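Fiber protein (Human adenovirus 14, PDB 3F0Y) is thought to attach the virus to host cells through a trimeric knob, which in some related species B adenoviruses engages the receptor CD46. Local coordinates at residues Thr19-Thr24 / Ser103-Ala108; Cys39-Thr44 / Ala54-Ile59; Glu25-Met30 / Ser93-Pro98. One frame throughout, in Å; residues are numbered along the deposited sequence.

Contact 1 (Thr19-Thr24 / Ser103-Ala108)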
loop_
_atom_site.group_PDB
_atom_site.type_symbol
_atom_site.label_atom_id
_atom_site.label_comp_id
_atom_site.label_asym_id
_atom_site.label_seq_id
_atom_site.Cartn_x
_atom_site.Cartn_y
_atom_site.Cartn_z
ATOM N N THR A 19 15.271 0.341 11.509
ATOM C CA THR A 19 16.088 -0.598 12.274
ATOM C C THR A 19 17.374 -0.982 11.546
ATOM O O THR A 19 18.250 -1.625 12.126
ATOM C CB THR A 19 15.314 -1.906 12.504
ATOM O OG1 THR A 19 14.902 -2.434 11.236
ATOM C CG2 THR A 19 14.095 -1.669 13.378
ATOM N N GLY A 20 17.472 -0.606 10.272
ATOM C CA GLY A 20 18.531 -1.089 9.395
ATOM C C GLY A 20 18.105 -2.397 8.755
ATOM O O GLY A 20 17.124 -3.015 9.180
ATOM N N VAL A 21 18.842 -2.817 7.732
ATOM C CA VAL A 21 18.528 -4.040 6.998
ATOM C C VAL A 21 19.229 -5.245 7.625
ATOM O O VAL A 21 20.442 -5.222 7.832
ATOM C CB VAL A 21 18.953 -3.928 5.520
ATOM C CG1 VAL A 21 18.590 -5.193 4.759
ATOM C CG2 VAL A 21 18.308 -2.713 4.874
ATOM N N ASN A 22 18.451 -6.285 7.924
ATOM C CA ASN A 22 18.967 -7.551 8.449
ATOM C C ASN A 22 20.091 -7.373 9.474
ATOM O O ASN A 22 21.260 -7.647 9.177
ATOM C CB ASN A 22 19.427 -8.451 7.294
ATOM C CG ASN A 22 19.714 -9.879 7.738
ATOM O OD1 ASN A 22 18.950 -10.471 8.503
ATOM N ND2 ASN A 22 20.816 -10.440 7.251
ATOM N N PRO A 23 19.743 -6.900 10.685
ATOM C CA PRO A 23 20.749 -6.764 11.741
ATOM C C PRO A 23 21.454 -8.090 12.021
ATOM O O PRO A 23 20.852 -9.153 11.866
ATOM C CB PRO A 23 19.931 -6.321 12.959
ATOM C CG PRO A 23 18.683 -5.741 12.405
ATOM C CD PRO A 23 18.406 -6.470 11.131
ATOM N N THR A 24 22.721 -8.022 12.416
ATOM C CA THR A 24 23.511 -9.223 12.692
ATOM C C THR A 24 22.862 -10.073 13.781
ATOM O O THR A 24 22.690 -11.280 13.614
ATOM C CB THR A 24 24.948 -8.860 13.116
ATOM O OG1 THR A 24 25.585 -8.124 12.065
ATOM C CG2 THR A 24 25.761 -10.114 13.414
ATOM N N SER A 103 21.606 5.010 6.855
ATOM C CA SER A 103 23.028 5.154 6.568
ATOM C C SER A 103 23.445 3.932 5.766
ATOM O O SER A 103 23.897 2.930 6.322
ATOM C CB SER A 103 23.836 5.264 7.861
ATOM O OG SER A 103 25.223 5.339 7.583
ATOM N N GLY A 104 23.268 4.014 4.451
ATOM C CA GLY A 104 23.388 2.843 3.594
ATOM C C GLY A 104 22.308 1.836 3.956
ATOM O O GLY A 104 21.133 2.194 4.072
ATOM N N GLN A 105 22.707 0.583 4.162
ATOM C CA GLN A 105 21.781 -0.479 4.566
ATOM C C GLN A 105 21.652 -0.591 6.086
ATOM O O GLN A 105 20.968 -1.486 6.591
ATOM C CB GLN A 105 22.241 -1.822 3.991
ATOM C CG GLN A 105 22.325 -1.847 2.472
ATOM C CD GLN A 105 20.975 -1.651 1.812
ATOM O OE1 GLN A 105 20.781 -0.716 1.035
ATOM N NE2 GLN A 105 20.031 -2.526 2.127
ATOM N N ASN A 106 22.294 0.326 6.806
ATOM C CA ASN A 106 22.356 0.285 8.261
ATOM C C ASN A 106 21.734 1.525 8.877
ATOM O O ASN A 106 21.331 2.448 8.168
ATOM C CB ASN A 106 23.814 0.177 8.708
ATOM C CG ASN A 106 24.543 -0.968 8.038
ATOM O OD1 ASN A 106 24.004 -2.067 7.897
ATOM N ND2 ASN A 106 25.779 -0.717 7.620
ATOM N N MET A 107 21.659 1.539 10.204
ATOM C CA MET A 107 21.215 2.716 10.937
ATOM C C MET A 107 22.359 3.716 11.052
ATOM O O MET A 107 23.526 3.329 11.144
ATOM C CB MET A 107 20.761 2.332 12.343
ATOM C CG MET A 107 19.559 1.421 12.388
ATOM S SD MET A 107 19.065 1.074 14.083
ATOM C CE MET A 107 20.384 -0.026 14.592
ATOM N N ALA A 108 22.014 5.002 11.054
ATOM C CA ALA A 108 22.967 6.052 11.403
ATOM C C ALA A 108 23.229 5.997 12.906
ATOM O O ALA A 108 22.459 5.389 13.652
ATOM C CB ALA A 108 22.432 7.416 11.004
#
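Val21 and Gln105 meet side by side, their side chains pointing the same way, and the backbone between them carries the one hydrogen bond across the contact: Val21 N donates to Gln105 O at 2.8 Å, nearly straight at 166°. The same carbonyl oxygen also packs against the valine, with Val21 CB 3.3 Å from Gln105 O. With CG1 anti to the backbone N (chi1 -179°), Val21 keeps CG2 beside that N, on the side of the glutamine. Gln105 folds at chi2 (-64°), which brings its terminal amide round to the CG2 methyl, and its CB lies 4.1 Å from Val21 CG2. Gln105 sits in the turn of a tight two-stranded hairpin, strands 102-103 and 106-107, closed by a type II' turn from Ser103 to Asn106 with Gly104 at positive phi. Gly20, with no side chain to hold the backbones apart, lets its CA come within 4.2 Å of Asn106 CA. Further along, Met107 lies alongside the Thr19 carbonyl: Met107 CG is 3.3 Å and Met107 SD 3.4 Å from Thr19 O, and the bend at chi3 keeps CE near the same oxygen. The Thr19 hydroxyl is used within its own segment, OG1 donating to a lone pair of Gly20 O at 3.1 Å, while it also accepts from Leu43 N. Val21 packs on Ala124 of the second subunit and Gln105 on Arg205 of that same subunit.

Contact 2 (Cys39-Thr44 / Ala54-Ile59)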
loop_
_atom_site.group_PDB
_atom_site.type_symbol
_atom_site.label_atom_id
_atom_site.label_comp_id
_atom_site.label_asym_id
_atom_site.label_seq_id
_atom_site.Cartn_x
_atom_site.Cartn_y
_atom_site.Cartn_z
ATOM N N CYS A 39 14.108 -12.512 17.841
ATOM C CA CYS A 39 13.917 -12.256 16.414
ATOM C C CYS A 39 14.483 -10.907 15.985
ATOM O O CYS A 39 14.854 -10.075 16.816
ATOM C CB CYS A 39 12.428 -12.314 16.056
ATOM S SG CYS A 39 11.451 -10.967 16.751
ATOM N N LYS A 40 14.548 -10.710 14.673
ATOM C CA LYS A 40 14.899 -9.421 14.093
ATOM C C LYS A 40 13.620 -8.740 13.617
ATOM O O LYS A 40 12.943 -9.248 12.723
ATOM C CB LYS A 40 15.848 -9.599 12.909
ATOM C CG LYS A 40 17.104 -10.395 13.210
ATOM C CD LYS A 40 17.891 -10.655 11.937
ATOM C CE LYS A 40 19.039 -11.621 12.175
ATOM N NZ LYS A 40 19.912 -11.735 10.975
ATOM N N LEU A 41 13.279 -7.611 14.233
ATOM C CA LEU A 41 12.187 -6.775 13.750
ATOM C C LEU A 41 12.773 -5.807 12.736
ATOM O O LEU A 41 13.645 -5.003 13.070
ATOM C CB LEU A 41 11.529 -6.007 14.899
ATOM C CG LEU A 41 10.344 -5.102 14.540
ATOM C CD1 LEU A 41 9.155 -5.926 14.063
ATOM C CD2 LEU A 41 9.953 -4.236 15.729
ATOM N N ILE A 42 12.311 -5.906 11.493
ATOM C CA ILE A 42 12.704 -4.977 10.445
ATOM C C ILE A 42 11.584 -3.948 10.316
ATOM O O ILE A 42 10.479 -4.276 9.888
ATOM C CB ILE A 42 12.934 -5.689 9.092
ATOM C CG1 ILE A 42 13.836 -6.918 9.265
ATOM C CG2 ILE A 42 13.549 -4.725 8.084
ATOM C CD1 ILE A 42 15.198 -6.613 9.858
ATOM N N LEU A 43 11.869 -2.714 10.725
ATOM C CA LEU A 43 10.885 -1.640 10.692
ATOM C C LEU A 43 11.482 -0.430 9.995
ATOM O O LEU A 43 12.568 0.018 10.353
ATOM C CB LEU A 43 10.459 -1.258 12.110
ATOM C CG LEU A 43 9.419 -0.140 12.217
ATOM C CD1 LEU A 43 8.115 -0.547 11.534
ATOM C CD2 LEU A 43 9.179 0.233 13.671
ATOM N N THR A 44 10.765 0.086 9.000
ATOM C CA THR A 44 11.178 1.275 8.269
ATOM C C THR A 44 10.021 2.265 8.246
ATOM O O THR A 44 8.943 1.960 7.726
ATOM C CB THR A 44 11.593 0.928 6.825
ATOM O OG1 THR A 44 12.576 -0.115 6.850
ATOM C CG2 THR A 44 12.158 2.151 6.112
ATOM N N ALA A 54 4.867 3.098 6.823
ATOM C CA ALA A 54 5.440 2.130 7.758
ATOM C C ALA A 54 5.568 0.778 7.069
ATOM O O ALA A 54 4.605 0.273 6.502
ATOM C CB ALA A 54 4.575 2.016 9.001
ATOM N N PHE A 55 6.764 0.201 7.146
ATOM C CA PHE A 55 7.146 -0.983 6.388
ATOM C C PHE A 55 7.770 -1.961 7.381
ATOM O O PHE A 55 8.851 -1.699 7.911
ATOM C CB PHE A 55 8.147 -0.545 5.314
ATOM C CG PHE A 55 8.734 -1.660 4.493
ATOM C CD1 PHE A 55 8.118 -2.073 3.318
ATOM C CD2 PHE A 55 9.942 -2.247 4.856
ATOM C CE1 PHE A 55 8.675 -3.077 2.538
ATOM C CE2 PHE A 55 10.502 -3.255 4.080
ATOM C CZ PHE A 55 9.871 -3.667 2.919
ATOM N N VAL A 56 7.080 -3.068 7.658
ATOM C CA VAL A 56 7.463 -3.929 8.779
ATOM C C VAL A 56 7.385 -5.430 8.484
ATOM O O VAL A 56 6.455 -5.907 7.834
ATOM C CB VAL A 56 6.618 -3.602 10.041
ATOM C CG1 VAL A 56 5.153 -3.981 9.833
ATOM C CG2 VAL A 56 7.194 -4.290 11.275
ATOM N N TYR A 57 8.390 -6.160 8.957
ATOM C CA TYR A 57 8.348 -7.619 8.971
ATOM C C TYR A 57 9.293 -8.165 10.027
ATOM O O TYR A 57 10.079 -7.422 10.620
ATOM C CB TYR A 57 8.663 -8.215 7.592
ATOM C CG TYR A 57 10.021 -7.874 7.019
ATOM C CD1 TYR A 57 10.279 -6.612 6.495
ATOM C CD2 TYR A 57 11.039 -8.824 6.969
ATOM C CE1 TYR A 57 11.517 -6.297 5.956
ATOM C CE2 TYR A 57 12.282 -8.519 6.429
ATOM C CZ TYR A 57 12.513 -7.253 5.924
ATOM O OH TYR A 57 13.737 -6.934 5.385
ATOM N N VAL A 58 9.194 -9.467 10.272
ATOM C CA VAL A 58 10.008 -10.121 11.283
ATOM C C VAL A 58 10.828 -11.242 10.661
ATOM O O VAL A 58 10.370 -11.928 9.748
ATOM C CB VAL A 58 9.143 -10.677 12.437
ATOM C CG1 VAL A 58 8.340 -9.560 13.077
ATOM C CG2 VAL A 58 8.221 -11.779 11.947
ATOM N N ILE A 59 12.056 -11.398 11.146
ATOM C CA ILE A 59 12.902 -12.524 10.780
ATOM C C ILE A 59 13.238 -13.256 12.073
ATOM O O ILE A 59 13.915 -12.710 12.944
ATOM C CB ILE A 59 14.195 -12.073 10.077
ATOM C CG1 ILE A 59 13.867 -11.226 8.844
ATOM C CG2 ILE A 59 15.037 -13.281 9.682
ATOM C CD1 ILE A 59 15.067 -10.554 8.235
#
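Ile42 sits over one face of the Tyr57 ring, its CB 3.6 Å from the ring centroid and 18° off the normal, a CH-pi contact. The two isoleucine branches spread over that same face: CG1 goes toward CE2, while Ile42 CG2 presses to 3.3 Å from Tyr57 CE1. Tyr57 holds CG between its backbone N and carbonyl carbon (chi1 60°), which lays the ring across toward the neighbouring strand. On the same side of the sheet Ile59 CD1 extends the row, 4.0 Å from Ile42 CG1, and Thr44 runs alongside Phe55. The other side is knitted by leucine tips: Leu41 CD1 drops into the notch between Val56 CG2 (3.8 Å) and Val58 CG1 (3.9 Å), and Leu43 CD1 rests 3.7 Å from Val56 CB. These leucines and valines look into the beta sandwich, toward Trp177 and Leu80, whereas Phe55 meets Leu51 of the second subunit and Tyr57 meets Ile204 of that subunit. Thr44 OG1 is buried without a polar partner. Six backbone hydrogen bonds, at Lys40-Ile59, Ile42-Tyr57 and Thr44-Phe55, zip the hairpin into an antiparallel ladder; with the apolar contacts on both faces, they imply strands held by backbone bonds and hydrocarbon fit.

Contact 3 (Glu25-Met30 / Ser93-Pro98)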
loop_
_atom_site.group_PDB
_atom_site.type_symbol
_atom_site.label_atom_id
_atom_site.label_comp_id
_atom_site.label_asym_id
_atom_site.label_seq_id
_atom_site.Cartn_x
_atom_site.Cartn_y
_atom_site.Cartn_z
ATOM N N GLU A 25 22.496 -9.426 14.885
ATOM C CA GLU A 25 21.880 -10.105 16.019
ATOM C C GLU A 25 20.409 -9.734 16.150
ATOM O O GLU A 25 19.974 -8.692 15.660
ATOM C CB GLU A 25 22.612 -9.735 17.313
ATOM C CG GLU A 25 24.102 -10.075 17.320
ATOM C CD GLU A 25 24.381 -11.550 17.078
ATOM O OE1 GLU A 25 23.589 -12.400 17.540
ATOM O OE2 GLU A 25 25.400 -11.860 16.426
ATOM N N ALA A 26 19.652 -10.597 16.823
ATOM C CA ALA A 26 18.255 -10.320 17.138
ATOM C C ALA A 26 18.142 -8.999 17.899
ATOM O O ALA A 26 18.879 -8.763 18.859
ATOM C CB ALA A 26 17.663 -11.460 17.957
ATOM N N ASN A 27 17.229 -8.138 17.451
ATOM C CA ASN A 27 17.029 -6.818 18.053
ATOM C C ASN A 27 15.693 -6.694 18.782
ATOM O O ASN A 27 15.358 -5.626 19.298
ATOM C CB ASN A 27 17.139 -5.722 16.980
ATOM C CG ASN A 27 16.028 -5.798 15.933
ATOM O OD1 ASN A 27 15.171 -6.680 15.978
ATOM N ND2 ASN A 27 16.048 -4.870 14.983
ATOM N N CYS A 28 14.940 -7.790 18.828
ATOM C CA CYS A 28 13.563 -7.758 19.300
ATOM C C CYS A 28 13.224 -8.985 20.145
ATOM O O CYS A 28 13.583 -10.108 19.792
ATOM C CB CYS A 28 12.620 -7.672 18.097
ATOM S SG CYS A 28 10.870 -7.607 18.506
ATOM N N GLN A 29 12.549 -8.751 21.267
ATOM C CA GLN A 29 11.999 -9.825 22.091
ATOM C C GLN A 29 10.485 -9.861 21.890
ATOM O O GLN A 29 9.736 -9.158 22.573
ATOM C CB GLN A 29 12.352 -9.619 23.567
ATOM C CG GLN A 29 11.886 -10.759 24.471
ATOM C CD GLN A 29 12.374 -10.622 25.903
ATOM O OE1 GLN A 29 13.406 -10.007 26.169
ATOM N NE2 GLN A 29 11.628 -11.206 26.834
ATOM N N MET A 30 10.051 -10.678 20.936
ATOM C CA MET A 30 8.644 -10.767 20.562
ATOM C C MET A 30 7.819 -11.569 21.569
ATOM O O MET A 30 6.768 -11.113 22.016
ATOM C CB MET A 30 8.514 -11.400 19.173
ATOM C CG MET A 30 7.147 -11.225 18.537
ATOM S SD MET A 30 6.860 -9.541 17.976
ATOM C CE MET A 30 7.847 -9.517 16.483
ATOM N N SER A 93 9.458 -1.720 25.327
ATOM C CA SER A 93 9.126 -2.149 23.971
ATOM C C SER A 93 9.688 -3.519 23.626
ATOM O O SER A 93 10.647 -3.985 24.242
ATOM C CB SER A 93 9.646 -1.123 22.962
ATOM O OG SER A 93 9.097 0.154 23.215
ATOM N N SER A 94 9.076 -4.157 22.630
ATOM C CA SER A 94 9.570 -5.417 22.090
ATOM C C SER A 94 10.920 -5.204 21.410
ATOM O O SER A 94 11.842 -6.006 21.576
ATOM C CB SER A 94 8.568 -5.995 21.088
ATOM O OG SER A 94 7.270 -6.045 21.650
ATOM N N LEU A 95 11.020 -4.118 20.645
ATOM C CA LEU A 95 12.268 -3.723 19.997
ATOM C C LEU A 95 13.215 -3.144 21.042
ATOM O O LEU A 95 12.859 -2.204 21.752
ATOM C CB LEU A 95 11.992 -2.686 18.903
ATOM C CG LEU A 95 13.180 -2.171 18.084
ATOM C CD1 LEU A 95 13.857 -3.291 17.311
ATOM C CD2 LEU A 95 12.716 -1.068 17.140
ATOM N N LYS A 96 14.418 -3.709 21.125
ATOM C CA LYS A 96 15.379 -3.358 22.174
ATOM C C LYS A 96 16.529 -2.477 21.687
ATOM O O LYS A 96 17.368 -2.058 22.486
ATOM C CB LYS A 96 15.941 -4.634 22.808
ATOM C CG LYS A 96 14.878 -5.556 23.400
ATOM C CD LYS A 96 14.009 -4.832 24.417
ATOM C CE LYS A 96 13.108 -5.780 25.174
ATOM N NZ LYS A 96 12.289 -5.035 26.169
ATOM N N THR A 97 16.564 -2.202 20.384
ATOM C CA THR A 97 17.552 -1.307 19.795
ATOM C C THR A 97 16.829 -0.073 19.254
ATOM O O THR A 97 15.877 -0.211 18.486
ATOM C CB THR A 97 18.305 -1.992 18.644
ATOM O OG1 THR A 97 18.912 -3.199 19.120
ATOM C CG2 THR A 97 19.381 -1.072 18.079
ATOM N N PRO A 98 17.274 1.136 19.650
ATOM C CA PRO A 98 16.629 2.346 19.137
ATOM C C PRO A 98 16.678 2.447 17.615
ATOM O O PRO A 98 17.595 1.915 16.985
ATOM C CB PRO A 98 17.449 3.480 19.762
ATOM C CG PRO A 98 18.123 2.881 20.929
ATOM C CD PRO A 98 18.370 1.454 20.582
HETATM O O HOH W 1 7.250 -8.307 23.094
#
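A single backbone bridge, Cys28 with Leu95, joins a classic beta bulge to a passing loop; the bulge is made by Asn27 and Cys28, which both face Cys39. The two segments run in nearly opposite directions. Lys96 N donates to Asn27 O at 2.8 Å, almost straight at 173°, and Gln29 N donates to Ser94 O at 2.9 Å from a position tilted 31° out of the carbonyl plane. Ser94 O takes a second, softer contact from Cys28 CA at 3.3 Å, so it is held from two adjacent residues. Leu95 supplies the hydrocarbon. Its CG stands anti to the backbone N (chi1 -179°), and CD1 comes across the asparagine to lie above the flat of the amide, 3.6 Å from Asn27 CG; the same methyl is 3.4 Å from the backbone Asn27 O. The amide is held near its own plane, Asn27 OD1 accepting from Leu41 N. At the other end Ser94 CB touches Cys28 SG at 3.8 Å, and a water donates to Gln29 O and Met30 O while also bonding Ser94 OG, which is further tied to Glu79 N. Lys96 curls back at chi2, and its NZ donates to Ser93 O at 2.7 Å and to Thr90 O, putting the ammonium among backbone carbonyls. The contact packs against one strand from each sheet: Cys28 and Leu95 pack on Leu41 of strand 39-48, while Leu95 reaches Leu80 and Met30 reaches Phe76 and Ala78, all on strand 73-82.

Overall arrangement
Leaving strand 16-18, the chain enters contact 1 at Thr19 and runs directly into contact 3 at Glu25, both in the long loop before strand 39-48. Contact 2 closes first, when strand 51-60 turns back on strand 39-48. The chain then passes through strand 73-82 to residues 93-98, closing contact 3, and reaches the hairpin at 103-108, closing contact 1. The three loops therefore nest, contact 2 innermost, and none cross. Strand 39-48 joins them: Leu43 O pairs with Thr19 N, Cys39 O with Cys28 N, and Lys40 NZ with Asn22 OD1. Contacts 1 and 3 meet where Met107 packs on Thr97. Contacts 1 and 2 also face the second subunit.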